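Local coordinates for protein peptidase S15/CocE/NonD (Thaumarchaeota archaeon SCGC AB-539-E09, PDB 4PF1) that acts as an aminopeptidase, probably cleaving residues from the amino ends of peptides with a serine nucleophile in an alpha/beta hydrolase fold, at residues Arg154-Gly159 against Pro358-Tyr363; Lys434-Arg439 against Thr468-Trp473; Val504-Asp509 against Ser578-Leu583. All blocks are in the same frame, centred on the assembly; numbering follows the deposited sequence.

Contact 1. Residues Arg154-Gly159 against Pro358-Tyr363; sequences RVAAIG and PFLDHY
Leu360 pushes one methyl, CD2, against the side chain of Ala156, with CD2 and Ala156 CB 3.8 Å apart. That methyl is shared: two residues further along the strand, Ile158, pointing to the same side, brings its CG2 to 4.5 Å from Leu360 CD2, a looser touch. Leu360 reaches in this direction because its CG stands anti to the carbonyl carbon (chi1 -64°), which sends the branch out from the helix to the sheet. The strand belongs to the central mixed sheet of the alpha/beta hydrolase fold, running parallel to its neighbours 60-67 and 178-184, and it leads into Ser161, the probable nucleophile. Helix 347-365 packs on it roughly antiparallel, the short axes 9.7 Å apart at closest with 154° between their directions. The small alanine probably helps the helix come this close, and Tyr99 and Leu364 add further cover around the leucine and the alanine.

At the other end of the contact the chemistry changes. Arg154 runs out extended from CG to NE past the last turns of the helix, and its NH1 gives a weak, bent hydrogen bond to Tyr363 O (3.4 Å, 138° at the hydrogen). The carbonyl oxygen meets the guanidinium obliquely. The same NH1 forms a salt bridge with Asp366, the stronger tie. Tyr363 offers the strand only its backbone: its ring turns away from Arg154, its edge set against the face of Phe359 and one of its own faces under CD2 of His362.

The middle of the contact is thus apolar methyl packing and its margin is polar: the arginine, beside the Tyr363 carbonyl oxygen near the helix C-terminus and an aspartate, probably offsets the negative charge gathered there.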
loop_
_atom_site.group_PDB
_atom_site.type_symbol
_atom_site.label_atom_id
_atom_site.label_comp_id
_atom_site.label_asym_id
_atom_site.label_seq_id
_atom_site.Cartn_x
_atom_site.Cartn_y
_atom_site.Cartn_z
ATOM N N ARG A 154 -9.982 -40.880 -22.572
ATOM C CA ARG A 154 -8.834 -40.874 -21.656
ATOM C C ARG A 154 -9.046 -39.832 -20.554
ATOM O O ARG A 154 -9.527 -38.731 -20.832
ATOM C CB ARG A 154 -7.524 -40.610 -22.415
ATOM C CG ARG A 154 -7.203 -41.664 -23.471
ATOM C CD ARG A 154 -5.804 -41.475 -24.006
ATOM N NE ARG A 154 -5.549 -42.302 -25.182
ATOM C CZ ARG A 154 -4.386 -42.340 -25.825
ATOM N NH1 ARG A 154 -3.363 -41.606 -25.404
ATOM N NH2 ARG A 154 -4.237 -43.115 -26.890
ATOM N N VAL A 155 -8.734 -40.200 -19.295
ATOM C CA VAL A 155 -8.957 -39.339 -18.128
ATOM C C VAL A 155 -7.686 -39.236 -17.275
ATOM O O VAL A 155 -6.937 -40.207 -17.146
ATOM C CB VAL A 155 -10.164 -39.863 -17.270
ATOM C CG1 VAL A 155 -10.385 -39.009 -16.016
ATOM C CG2 VAL A 155 -11.448 -39.939 -18.092
ATOM N N ALA A 156 -7.463 -38.051 -16.680
ATOM C CA ALA A 156 -6.398 -37.803 -15.716
ATOM C C ALA A 156 -6.989 -37.131 -14.491
ATOM O O ALA A 156 -7.930 -36.348 -14.621
ATOM C CB ALA A 156 -5.314 -36.935 -16.323
ATOM N N ALA A 157 -6.476 -37.462 -13.300
ATOM C CA ALA A 157 -6.950 -36.859 -12.061
ATOM C C ALA A 157 -5.878 -35.955 -11.469
ATOM O O ALA A 157 -4.728 -36.375 -11.328
ATOM C CB ALA A 157 -7.349 -37.937 -11.064
ATOM N N ILE A 158 -6.231 -34.686 -11.198
ATOM C CA ILE A 158 -5.307 -33.707 -10.620
ATOM C C ILE A 158 -6.003 -32.978 -9.456
ATOM O O ILE A 158 -7.237 -32.974 -9.377
ATOM C CB ILE A 158 -4.733 -32.709 -11.691
ATOM C CG1 ILE A 158 -5.734 -31.578 -12.041
ATOM C CG2 ILE A 158 -4.221 -33.445 -12.951
ATOM C CD1 ILE A 158 -5.128 -30.383 -12.832
ATOM N N GLY A 159 -5.209 -32.391 -8.565
ATOM C CA GLY A 159 -5.728 -31.675 -7.407
ATOM C C GLY A 159 -4.752 -31.585 -6.256
ATOM O O GLY A 159 -3.820 -32.385 -6.161
ATOM N N PRO A 358 3.143 -31.206 -20.561
ATOM C CA PRO A 358 3.722 -32.232 -21.454
ATOM C C PRO A 358 3.574 -33.652 -20.887
ATOM O O PRO A 358 3.410 -34.593 -21.660
ATOM C CB PRO A 358 5.193 -31.818 -21.571
ATOM C CG PRO A 358 5.213 -30.373 -21.205
ATOM C CD PRO A 358 4.181 -30.250 -20.128
ATOM N N PHE A 359 3.587 -33.796 -19.540
ATOM C CA PHE A 359 3.353 -35.077 -18.857
ATOM C C PHE A 359 1.952 -35.594 -19.219
ATOM O O PHE A 359 1.817 -36.721 -19.695
ATOM C CB PHE A 359 3.503 -34.909 -17.323
ATOM C CG PHE A 359 3.039 -36.076 -16.475
ATOM C CD1 PHE A 359 3.859 -37.182 -16.273
ATOM C CD2 PHE A 359 1.800 -36.049 -15.843
ATOM C CE1 PHE A 359 3.439 -38.248 -15.470
ATOM C CE2 PHE A 359 1.379 -37.119 -15.045
ATOM C CZ PHE A 359 2.200 -38.211 -14.866
ATOM N N LEU A 360 0.921 -34.737 -19.042
ATOM C CA LEU A 360 -0.475 -35.065 -19.338
ATOM C C LEU A 360 -0.701 -35.290 -20.831
ATOM O O LEU A 360 -1.355 -36.265 -21.198
ATOM C CB LEU A 360 -1.424 -33.959 -18.829
ATOM C CG LEU A 360 -1.476 -33.731 -17.309
ATOM C CD1 LEU A 360 -2.254 -32.477 -16.980
ATOM C CD2 LEU A 360 -2.073 -34.936 -16.580
ATOM N N ASP A 361 -0.148 -34.405 -21.693
ATOM C CA ASP A 361 -0.309 -34.501 -23.146
ATOM C C ASP A 361 0.248 -35.812 -23.703
ATOM O O ASP A 361 -0.349 -36.376 -24.620
ATOM C CB ASP A 361 0.333 -33.303 -23.861
ATOM C CG ASP A 361 -0.454 -32.010 -23.733
ATOM O OD1 ASP A 361 -1.705 -32.074 -23.683
ATOM O OD2 ASP A 361 0.174 -30.931 -23.749
ATOM N N HIS A 362 1.358 -36.325 -23.127
ATOM C CA HIS A 362 1.941 -37.585 -23.582
ATOM C C HIS A 362 1.008 -38.779 -23.310
ATOM O O HIS A 362 0.792 -39.586 -24.209
ATOM C CB HIS A 362 3.325 -37.837 -22.955
ATOM C CG HIS A 362 3.827 -39.233 -23.181
ATOM N ND1 HIS A 362 4.127 -39.694 -24.450
ATOM C CD2 HIS A 362 3.977 -40.251 -22.302
ATOM C CE1 HIS A 362 4.474 -40.964 -24.302
ATOM N NE2 HIS A 362 4.410 -41.341 -23.026
ATOM N N TYR A 363 0.478 -38.899 -22.082
ATOM C CA TYR A 363 -0.369 -40.033 -21.702
ATOM C C TYR A 363 -1.827 -39.891 -22.159
ATOM O O TYR A 363 -2.536 -40.895 -22.225
ATOM C CB TYR A 363 -0.328 -40.261 -20.179
ATOM C CG TYR A 363 1.017 -40.725 -19.659
ATOM C CD1 TYR A 363 1.500 -41.999 -19.949
ATOM C CD2 TYR A 363 1.789 -39.908 -18.837
ATOM C CE1 TYR A 363 2.738 -42.431 -19.476
ATOM C CE2 TYR A 363 3.025 -40.331 -18.350
ATOM C CZ TYR A 363 3.494 -41.597 -18.665
ATOM O OH TYR A 363 4.707 -42.026 -18.180
#

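Contact 2. Residues Lys434-Arg439 against Thr468-Trp473; sequences KPVPYR and TDVLVW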
loop_
_atom_site.group_PDB
_atom_site.type_symbol
_atom_site.label_atom_id
_atom_site.label_comp_id
_atom_site.label_asym_id
_atom_site.label_seq_id
_atom_site.Cartn_x
_atom_site.Cartn_y
_atom_site.Cartn_z
ATOM N N LYS A 434 2.486 -18.792 29.752
ATOM C CA LYS A 434 2.998 -17.851 28.749
ATOM C C LYS A 434 3.556 -18.631 27.531
ATOM O O LYS A 434 4.775 -18.674 27.336
ATOM C CB LYS A 434 4.068 -16.932 29.363
ATOM C CG LYS A 434 3.492 -15.789 30.182
ATOM C CD LYS A 434 4.593 -14.995 30.852
ATOM C CE LYS A 434 4.078 -13.712 31.438
ATOM N NZ LYS A 434 5.042 -13.129 32.401
ATOM N N PRO A 435 2.697 -19.311 26.722
ATOM C CA PRO A 435 3.239 -20.071 25.582
ATOM C C PRO A 435 3.852 -19.163 24.523
ATOM O O PRO A 435 3.406 -18.026 24.338
ATOM C CB PRO A 435 2.022 -20.825 25.043
ATOM C CG PRO A 435 0.851 -20.024 25.477
ATOM C CD PRO A 435 1.221 -19.402 26.783
ATOM N N VAL A 436 4.888 -19.660 23.847
ATOM C CA VAL A 436 5.581 -18.922 22.789
ATOM C C VAL A 436 4.630 -18.780 21.570
ATOM O O VAL A 436 4.133 -19.792 21.063
ATOM C CB VAL A 436 6.929 -19.603 22.395
ATOM C CG1 VAL A 436 7.689 -18.762 21.373
ATOM C CG2 VAL A 436 7.800 -19.869 23.622
ATOM N N PRO A 437 4.334 -17.543 21.106
ATOM C CA PRO A 437 3.460 -17.406 19.931
ATOM C C PRO A 437 4.181 -17.868 18.656
ATOM O O PRO A 437 5.330 -17.480 18.432
ATOM C CB PRO A 437 3.117 -15.918 19.916
ATOM C CG PRO A 437 4.257 -15.255 20.601
ATOM C CD PRO A 437 4.815 -16.228 21.589
ATOM N N TYR A 438 3.527 -18.753 17.850
ATOM C CA TYR A 438 4.124 -19.311 16.621
ATOM C C TYR A 438 4.401 -18.209 15.596
ATOM O O TYR A 438 5.274 -18.359 14.743
ATOM C CB TYR A 438 3.249 -20.435 16.022
ATOM C CG TYR A 438 2.104 -19.997 15.132
ATOM C CD1 TYR A 438 0.987 -19.357 15.664
ATOM C CD2 TYR A 438 2.067 -20.355 13.786
ATOM C CE1 TYR A 438 -0.094 -18.996 14.857
ATOM C CE2 TYR A 438 0.982 -20.020 12.974
ATOM C CZ TYR A 438 -0.094 -19.335 13.512
ATOM O OH TYR A 438 -1.165 -19.009 12.714
ATOM N N ARG A 439 3.671 -17.094 15.713
ATOM C CA ARG A 439 3.833 -15.896 14.901
ATOM C C ARG A 439 3.686 -14.694 15.789
ATOM O O ARG A 439 3.196 -14.826 16.917
ATOM C CB ARG A 439 2.779 -15.840 13.793
ATOM C CG ARG A 439 2.872 -16.929 12.758
ATOM C CD ARG A 439 1.986 -16.587 11.585
ATOM N NE ARG A 439 2.693 -15.751 10.613
ATOM C CZ ARG A 439 2.104 -15.113 9.608
ATOM N NH1 ARG A 439 0.789 -15.190 9.442
ATOM N NH2 ARG A 439 2.824 -14.394 8.762
ATOM N N THR A 468 13.698 -15.467 26.556
ATOM C CA THR A 468 14.432 -16.259 27.551
ATOM C C THR A 468 13.938 -17.711 27.609
ATOM O O THR A 468 14.664 -18.569 28.110
ATOM C CB THR A 468 14.367 -15.600 28.931
ATOM O OG1 THR A 468 13.008 -15.309 29.256
ATOM C CG2 THR A 468 15.213 -14.332 29.016
ATOM N N ASP A 469 12.720 -17.992 27.081
ATOM C CA ASP A 469 12.154 -19.349 27.050
ATOM C C ASP A 469 12.434 -20.034 25.679
ATOM O O ASP A 469 11.730 -20.970 25.291
ATOM C CB ASP A 469 10.637 -19.326 27.375
ATOM C CG ASP A 469 9.777 -18.456 26.466
ATOM O OD1 ASP A 469 10.348 -17.694 25.653
ATOM O OD2 ASP A 469 8.536 -18.509 26.596
ATOM N N VAL A 470 13.475 -19.559 24.961
ATOM C CA VAL A 470 13.896 -20.080 23.652
ATOM C C VAL A 470 15.432 -20.206 23.646
ATOM O O VAL A 470 16.118 -19.315 24.148
ATOM C CB VAL A 470 13.391 -19.172 22.471
ATOM C CG1 VAL A 470 13.900 -19.671 21.115
ATOM C CG2 VAL A 470 11.867 -19.052 22.458
ATOM N N LEU A 471 15.967 -21.312 23.096
ATOM C CA LEU A 471 17.414 -21.500 22.975
ATOM C C LEU A 471 17.847 -21.192 21.561
ATOM O O LEU A 471 17.106 -21.480 20.619
ATOM C CB LEU A 471 17.846 -22.916 23.368
ATOM C CG LEU A 471 17.652 -23.333 24.829
ATOM C CD1 LEU A 471 18.125 -24.744 25.041
ATOM C CD2 LEU A 471 18.378 -22.384 25.800
ATOM N N VAL A 472 19.014 -20.557 21.405
ATOM C CA VAL A 472 19.512 -20.145 20.089
ATOM C C VAL A 472 20.986 -20.551 19.913
ATOM O O VAL A 472 21.791 -20.392 20.834
ATOM C CB VAL A 472 19.326 -18.607 19.854
ATOM C CG1 VAL A 472 19.610 -18.231 18.407
ATOM C CG2 VAL A 472 17.925 -18.135 20.261
ATOM N N TRP A 473 21.324 -21.071 18.719
ATOM C CA TRP A 473 22.685 -21.426 18.301
ATOM C C TRP A 473 22.874 -20.984 16.860
ATOM O O TRP A 473 21.958 -21.135 16.052
ATOM C CB TRP A 473 22.955 -22.936 18.432
ATOM C CG TRP A 473 22.766 -23.489 19.812
ATOM C CD1 TRP A 473 23.689 -23.531 20.817
ATOM C CD2 TRP A 473 21.586 -24.121 20.322
ATOM N NE1 TRP A 473 23.155 -24.150 21.924
ATOM C CE2 TRP A 473 21.863 -24.523 21.648
ATOM C CE3 TRP A 473 20.323 -24.414 19.775
ATOM C CZ2 TRP A 473 20.918 -25.184 22.442
ATOM C CZ3 TRP A 473 19.392 -25.069 20.562
ATOM C CH2 TRP A 473 19.698 -25.465 21.871
HETATM O O HOH W 1 6.973 -20.209 28.005
#
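Where a long loop of the C-terminal beta domain passes the lead-in to strand 471-474, Val436 meets Asp469 and Val470. The touching branch is Val436 CG2, held anti to the carbonyl carbon, with CG1 anti to the backbone N (chi1 -175°). This methyl lies 3.4 Å from Asp469 OD2 and 4.3 Å from Val470 CG2, so it covers a carboxylate on one flank and an apolar group on another. The valine and aspartate side chains come in from opposite backbones and pass alongside one another, which lays the methyl beside the carboxylate.

The polar join is made by water. Lys434 O and Asp469 OD2 are both acceptors, 3.8 Å apart, and cannot bond each other; one water bridges them, 2.8 Å from Lys434 O and 2.7 Å from Asp469 OD2. The other oxygen, OD1, holds a salt bridge to Arg467. Putting an alanine at Asp469 would strip the water of one partner and probably leave Arg467 without its charge mate and Val436 CG2 facing a gap.

The lysine's own amino group leaves the contact altogether, bonding to the backbone oxygen of Val470 of the second subunit, while Thr468 meets Thr468 of that subunit. Loop and strand entry together therefore line a subunit interface on the non-catalytic, beta-sandwich domain typical of the S15 peptidase family.

Contact 3. Residues Val504-Asp509 against Ser578-Leu583; sequences VVKIID and SSWFPL
Segment 504-509 is regular extended strand, whereas 578-583 is irregular chain leaving the end of strand 571-577, and the two backbones come nearest at Val504 and Ser578, whose CA atoms are 5.9 Å apart. In the antiparallel sheet of this C-terminal beta domain, strands 502-510 and 571-577 are neighbours, paired up to Val504 and Gln577; beyond that pair the departing chain folds so that Trp580 lies against the side chains of the strand.

Val504 carries the contact. Its CG1, anti to the backbone N (chi1 -179°), sits over the centre of the tryptophan's six-membered ring in a CH-pi contact, 3.5 Å from the centroid and 9° off the normal. The second methyl, CG2, lies loosely, 4.1 Å from Ser579 O. Trp580 is turned to this position by an unusual chi1 of -126°, which leaves its CG close to eclipsing the CA-H bond. Ala530 of strand 525-534 and Tyr438 also touch the indole.

Lys506 runs by the ring to a polar destination, its NZ hydrogen-bonded to the side-chain oxygens of Gln461, Gln575 and Gln577. On the way its CE passes obliquely, 4.1 Å from Trp580 NE1.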
loop_
_atom_site.group_PDB
_atom_site.type_symbol
_atom_site.label_atom_id
_atom_site.label_comp_id
_atom_site.label_asym_id
_atom_site.label_seq_id
_atom_site.Cartn_x
_atom_site.Cartn_y
_atom_site.Cartn_z
ATOM N N VAL A 504 10.184 -28.112 19.929
ATOM C CA VAL A 504 10.155 -27.445 18.626
ATOM C C VAL A 504 11.595 -27.223 18.171
ATOM O O VAL A 504 12.382 -26.627 18.908
ATOM C CB VAL A 504 9.366 -26.101 18.674
ATOM C CG1 VAL A 504 9.330 -25.427 17.304
ATOM C CG2 VAL A 504 7.958 -26.293 19.221
ATOM N N VAL A 505 11.948 -27.720 16.977
ATOM C CA VAL A 505 13.285 -27.532 16.420
ATOM C C VAL A 505 13.150 -26.740 15.124
ATOM O O VAL A 505 12.394 -27.141 14.242
ATOM C CB VAL A 505 14.059 -28.873 16.212
ATOM C CG1 VAL A 505 15.441 -28.622 15.603
ATOM C CG2 VAL A 505 14.191 -29.647 17.524
ATOM N N LYS A 506 13.872 -25.605 15.020
ATOM C CA LYS A 506 13.837 -24.760 13.821
ATOM C C LYS A 506 15.209 -24.628 13.181
ATOM O O LYS A 506 16.188 -24.367 13.886
ATOM C CB LYS A 506 13.332 -23.346 14.146
ATOM C CG LYS A 506 12.066 -23.245 14.965
ATOM C CD LYS A 506 11.756 -21.776 15.175
ATOM C CE LYS A 506 10.855 -21.533 16.341
ATOM N NZ LYS A 506 10.942 -20.122 16.807
ATOM N N ILE A 507 15.278 -24.748 11.842
ATOM C CA ILE A 507 16.497 -24.476 11.071
ATOM C C ILE A 507 16.276 -23.133 10.397
ATOM O O ILE A 507 15.232 -22.923 9.772
ATOM C CB ILE A 507 16.870 -25.606 10.063
ATOM C CG1 ILE A 507 17.362 -26.861 10.807
ATOM C CG2 ILE A 507 17.929 -25.118 9.035
ATOM C CD1 ILE A 507 17.403 -28.069 9.974
ATOM N N ILE A 508 17.220 -22.213 10.557
ATOM C CA ILE A 508 17.071 -20.857 10.051
ATOM C C ILE A 508 18.287 -20.423 9.225
ATOM O O ILE A 508 19.429 -20.755 9.562
ATOM C CB ILE A 508 16.836 -19.903 11.271
ATOM C CG1 ILE A 508 15.406 -20.049 11.842
ATOM C CG2 ILE A 508 17.167 -18.441 10.964
ATOM C CD1 ILE A 508 15.351 -20.096 13.363
ATOM N N ASP A 509 18.026 -19.654 8.155
ATOM C CA ASP A 509 19.060 -19.005 7.376
ATOM C C ASP A 509 19.093 -17.549 7.820
ATOM O O ASP A 509 18.138 -16.812 7.567
ATOM C CB ASP A 509 18.795 -19.134 5.857
ATOM C CG ASP A 509 19.842 -18.456 4.971
ATOM O OD1 ASP A 509 20.342 -17.378 5.355
ATOM O OD2 ASP A 509 20.118 -18.978 3.877
ATOM N N SER A 578 9.585 -24.879 23.583
ATOM C CA SER A 578 8.686 -25.922 24.094
ATOM C C SER A 578 7.183 -25.655 23.840
ATOM O O SER A 578 6.332 -26.384 24.368
ATOM C CB SER A 578 8.928 -26.143 25.581
ATOM O OG SER A 578 10.140 -26.839 25.806
ATOM N N SER A 579 6.863 -24.646 23.015
ATOM C CA SER A 579 5.490 -24.305 22.637
ATOM C C SER A 579 5.474 -23.565 21.298
ATOM O O SER A 579 6.461 -22.926 20.932
ATOM C CB SER A 579 4.804 -23.477 23.723
ATOM O OG SER A 579 5.558 -22.339 24.096
ATOM N N TRP A 580 4.363 -23.702 20.556
ATOM C CA TRP A 580 4.123 -23.130 19.224
ATOM C C TRP A 580 2.623 -22.836 19.140
ATOM O O TRP A 580 1.877 -23.541 18.463
ATOM C CB TRP A 580 4.562 -24.158 18.159
ATOM C CG TRP A 580 5.538 -23.678 17.126
ATOM C CD1 TRP A 580 6.074 -22.428 17.003
ATOM C CD2 TRP A 580 6.069 -24.452 16.042
ATOM N NE1 TRP A 580 6.917 -22.378 15.914
ATOM C CE2 TRP A 580 6.925 -23.605 15.301
ATOM C CE3 TRP A 580 5.911 -25.787 15.628
ATOM C CZ2 TRP A 580 7.624 -24.053 14.173
ATOM C CZ3 TRP A 580 6.603 -26.227 14.509
ATOM C CH2 TRP A 580 7.441 -25.364 13.790
ATOM N N PHE A 581 2.188 -21.814 19.886
ATOM C CA PHE A 581 0.794 -21.478 20.173
ATOM C C PHE A 581 0.255 -20.268 19.359
ATOM O O PHE A 581 1.021 -19.351 19.078
ATOM C CB PHE A 581 0.709 -21.175 21.685
ATOM C CG PHE A 581 -0.656 -21.269 22.306
ATOM C CD1 PHE A 581 -1.220 -22.504 22.600
ATOM C CD2 PHE A 581 -1.383 -20.122 22.600
ATOM C CE1 PHE A 581 -2.499 -22.593 23.157
ATOM C CE2 PHE A 581 -2.660 -20.211 23.160
ATOM C CZ PHE A 581 -3.206 -21.448 23.441
ATOM N N PRO A 582 -1.058 -20.212 18.981
ATOM C CA PRO A 582 -2.154 -21.158 19.275
ATOM C C PRO A 582 -2.330 -22.286 18.255
ATOM O O PRO A 582 -3.223 -23.113 18.440
ATOM C CB PRO A 582 -3.382 -20.246 19.295
ATOM C CG PRO A 582 -3.076 -19.211 18.251
ATOM C CD PRO A 582 -1.567 -19.023 18.262
ATOM N N LEU A 583 -1.502 -22.318 17.179
ATOM C CA LEU A 583 -1.567 -23.361 16.142
ATOM C C LEU A 583 -1.553 -24.745 16.793
ATOM O O LEU A 583 -2.441 -25.548 16.529
ATOM C CB LEU A 583 -0.407 -23.208 15.129
ATOM C CG LEU A 583 -0.311 -24.250 13.981
ATOM C CD1 LEU A 583 -1.653 -24.418 13.232
ATOM C CD2 LEU A 583 0.781 -23.877 13.007
#

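The three contacts follow one another along the chain, each closing before the next opens. Contact 1 lies in the alpha/beta hydrolase part, on the opposite side of the chain's centre from the others, its centre about 46 Å from that of contact 2 and about 38 Å from that of contact 3. Contacts 2 and 3 are neighbours in the C-terminal domain, centres about 8 Å apart, and both reach the four-stranded sheet. They join through Ser579 OG, 2.8 Å from Val436 N, and Phe581 O, 2.9 Å from Tyr438 N, both probable hydrogen bonds. Their loops also touch helix 231-238, packing the C-terminal domain against it, while contact 2 reaches the subunit interface.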